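Local coordinates for metallocarboxypeptidase (Trypanosoma cruzi, PDB 3DWC), which probably releases C-terminal amino acids other than proline from peptides as a metal-dependent carboxypeptidase of the M32 family, at residues Val385-Glu388 against Lys389-Tyr393. Numbering follows the deposited sequence.
Sequences VWNE and KMKSY
Trp386 and Met390, one helical turn apart on helix 382-394, leave the helix in the same direction and travel next to each other, a compact example of how i to i+4 neighbours share one face of a helix. The indole leaves the backbone with CG anti to the Trp386 N (chi1 -168°), which, with chi2 -79°, swings the five-membered ring toward Met390; Met390 CG lies obliquely to that ring, 3.6 Å from Trp386 CD1. Through the bend at chi2, Met390 SD comes 5.0 Å from the centroid of the Trp386 five-membered ring, an oblique Met-aromatic contact. Both side chains also pack on helix 358-374, where Trp386 touches Ile368 and Met390 touches Leu364.

A second i to i+4 pair follows the same rule with a different outcome. The aliphatic part of Lys389 runs alongside Val385, with CE 3.6 Å from Val385 CG1, before a turn at chi4 delivers NZ to a salt bridge with Glu367, whose OE2 also accepts from Tyr393 OH. Asn387 and Lys391 instead cross at a slant, the amide ND2 of Asn387 coming 3.5 Å from Lys391 CD, while Asn387 OD1 accepts from the backbone N of Thr398 beyond the helix.

Underneath runs the regular alpha-helical ladder, including Lys391 N to Asn387 O at 3.0 Å and nearly straight (173°). Across these three pairs the side-chain contacts are made through carbon, sulfur and the amide group, whereas the Lys389 ammonium ties this helix to helix 358-374 and the side-chain oxygen of Asn387 bonds to the chain just after it.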
ATOM      1  N   VAL B 385      20.892 -20.114  32.847  1.00 39.91           N
ATOM      2  CA  VAL B 385      22.047 -19.668  32.080  1.00 39.30           C
ATOM      3  C   VAL B 385      21.909 -18.196  31.633  1.00 38.82           C
ATOM      4  O   VAL B 385      22.896 -17.495  31.536  1.00 38.17           O
ATOM      5  CB  VAL B 385      22.237 -20.573  30.839  1.00 39.54           C
ATOM      6  CG1 VAL B 385      23.370 -20.058  29.968  1.00 39.85           C
ATOM      7  CG2 VAL B 385      22.492 -22.044  31.266  1.00 38.78           C
ATOM      8  N   TRP B 386      20.682 -17.751  31.365  1.00 38.05           N
ATOM      9  CA  TRP B 386      20.400 -16.343  31.043  1.00 37.96           C
ATOM     10  C   TRP B 386      20.815 -15.453  32.194  1.00 37.69           C
ATOM     11  O   TRP B 386      21.472 -14.423  31.995  1.00 36.47           O
ATOM     12  CB  TRP B 386      18.911 -16.143  30.807  1.00 37.64           C
ATOM     13  CG  TRP B 386      18.590 -14.837  30.209  1.00 37.37           C
ATOM     14  CD1 TRP B 386      18.505 -13.639  30.840  1.00 37.25           C
ATOM     15  CD2 TRP B 386      18.292 -14.599  28.844  1.00 36.33           C
ATOM     16  NE1 TRP B 386      18.174 -12.650  29.940  1.00 37.36           N
ATOM     17  CE2 TRP B 386      18.042 -13.218  28.703  1.00 36.78           C
ATOM     18  CE3 TRP B 386      18.222 -15.417  27.711  1.00 38.06           C
ATOM     19  CZ2 TRP B 386      17.724 -12.642  27.491  1.00 36.73           C
ATOM     20  CZ3 TRP B 386      17.903 -14.825  26.473  1.00 36.71           C
ATOM     21  CH2 TRP B 386      17.648 -13.464  26.389  1.00 37.67           C
ATOM     22  N   ASN B 387      20.430 -15.881  33.400  1.00 37.30           N
ATOM     23  CA  ASN B 387      20.786 -15.197  34.639  1.00 37.33           C
ATOM     24  C   ASN B 387      22.298 -15.194  34.916  1.00 37.57           C
ATOM     25  O   ASN B 387      22.861 -14.181  35.351  1.00 37.40           O
ATOM     26  CB  ASN B 387      20.042 -15.829  35.811  1.00 36.98           C
ATOM     27  CG  ASN B 387      20.434 -15.216  37.142  1.00 37.57           C
ATOM     28  OD1 ASN B 387      20.183 -14.041  37.394  1.00 39.17           O
ATOM     29  ND2 ASN B 387      21.079 -16.006  37.987  1.00 36.91           N
ATOM     30  N   GLU B 388      22.943 -16.340  34.703  1.00 37.63           N
ATOM     31  CA  GLU B 388      24.395 -16.456  34.883  1.00 37.96           C
ATOM     32  C   GLU B 388      25.144 -15.445  34.028  1.00 37.90           C
ATOM     33  O   GLU B 388      26.045 -14.742  34.488  1.00 37.82           O
ATOM     34  CB  GLU B 388      24.876 -17.854  34.489  1.00 37.98           C
ATOM     35  CG  GLU B 388      24.577 -18.945  35.507  1.00 37.92           C
ATOM     36  CD  GLU B 388      25.053 -20.323  35.043  1.00 39.33           C
ATOM     37  OE1 GLU B 388      25.188 -21.242  35.897  1.00 39.42           O
ATOM     38  OE2 GLU B 388      25.291 -20.487  33.821  1.00 40.10           O
ATOM     39  N   LYS B 389      24.779 -15.425  32.753  1.00 38.11           N
ATOM     40  CA  LYS B 389      25.405 -14.561  31.776  1.00 37.74           C
ATOM     41  C   LYS B 389      25.102 -13.100  32.066  1.00 37.63           C
ATOM     42  O   LYS B 389      25.982 -12.259  31.932  1.00 36.32           O
ATOM     43  CB  LYS B 389      24.987 -14.982  30.366  1.00 37.49           C
ATOM     44  CG  LYS B 389      25.683 -16.303  29.942  1.00 38.17           C
ATOM     45  CD  LYS B 389      25.169 -16.919  28.648  1.00 37.94           C
ATOM     46  CE  LYS B 389      25.940 -18.196  28.275  1.00 38.22           C
ATOM     47  NZ  LYS B 389      27.436 -18.009  28.198  1.00 39.67           N
ATOM     48  N   MET B 390      23.878 -12.816  32.511  1.00 37.72           N
ATOM     49  CA  MET B 390      23.450 -11.433  32.791  1.00 38.34           C
ATOM     50  C   MET B 390      24.229 -10.831  33.959  1.00 38.88           C
ATOM     51  O   MET B 390      24.700  -9.688  33.876  1.00 39.54           O
ATOM     52  CB  MET B 390      21.928 -11.365  33.059  1.00 38.18           C
ATOM     53  CG  MET B 390      21.054 -11.360  31.805  1.00 36.41           C
ATOM     54  SD  MET B 390      21.282  -9.927  30.679  1.00 36.15           S
ATOM     55  CE  MET B 390      20.839  -8.533  31.749  1.00 31.63           C
ATOM     56  N   LYS B 391      24.368 -11.599  35.037  1.00 39.18           N
ATOM     57  CA  LYS B 391      25.193 -11.204  36.178  1.00 39.28           C
ATOM     58  C   LYS B 391      26.635 -11.041  35.753  1.00 38.67           C
ATOM     59  O   LYS B 391      27.309 -10.114  36.159  1.00 37.65           O
ATOM     60  CB  LYS B 391      25.147 -12.259  37.299  1.00 39.77           C
ATOM     61  CG  LYS B 391      23.807 -12.386  38.024  1.00 41.16           C
ATOM     62  CD  LYS B 391      23.619 -13.757  38.702  1.00 41.11           C
ATOM     63  CE  LYS B 391      24.545 -13.969  39.901  1.00 43.61           C
ATOM     64  NZ  LYS B 391      24.346 -15.295  40.609  1.00 42.91           N
ATOM     65  N   SER B 392      27.111 -11.963  34.931  1.00 38.55           N
ATOM     66  CA  SER B 392      28.521 -11.987  34.581  1.00 38.66           C
ATOM     67  C   SER B 392      28.928 -10.838  33.663  1.00 38.45           C
ATOM     68  O   SER B 392      29.983 -10.213  33.849  1.00 38.47           O
ATOM     69  CB  SER B 392      28.846 -13.312  33.905  1.00 38.90           C
ATOM     70  OG  SER B 392      30.230 -13.397  33.698  1.00 40.54           O
ATOM     71  N   TYR B 393      28.113 -10.597  32.644  1.00 37.79           N
ATOM     72  CA  TYR B 393      28.426  -9.611  31.628  1.00 37.67           C
ATOM     73  C   TYR B 393      27.978  -8.209  32.000  1.00 37.68           C
ATOM     74  O   TYR B 393      28.728  -7.261  31.808  1.00 37.65           O
ATOM     75  CB  TYR B 393      27.802 -10.023  30.290  1.00 36.78           C
ATOM     76  CG  TYR B 393      28.295 -11.363  29.755  1.00 35.45           C
ATOM     77  CD1 TYR B 393      29.554 -11.849  30.072  1.00 35.64           C
ATOM     78  CD2 TYR B 393      27.519 -12.110  28.891  1.00 34.95           C
ATOM     79  CE1 TYR B 393      30.007 -13.073  29.566  1.00 37.03           C
ATOM     80  CE2 TYR B 393      27.975 -13.339  28.366  1.00 36.02           C
ATOM     81  CZ  TYR B 393      29.221 -13.806  28.718  1.00 35.49           C
ATOM     82  OH  TYR B 393      29.680 -15.019  28.219  1.00 35.34           O
TER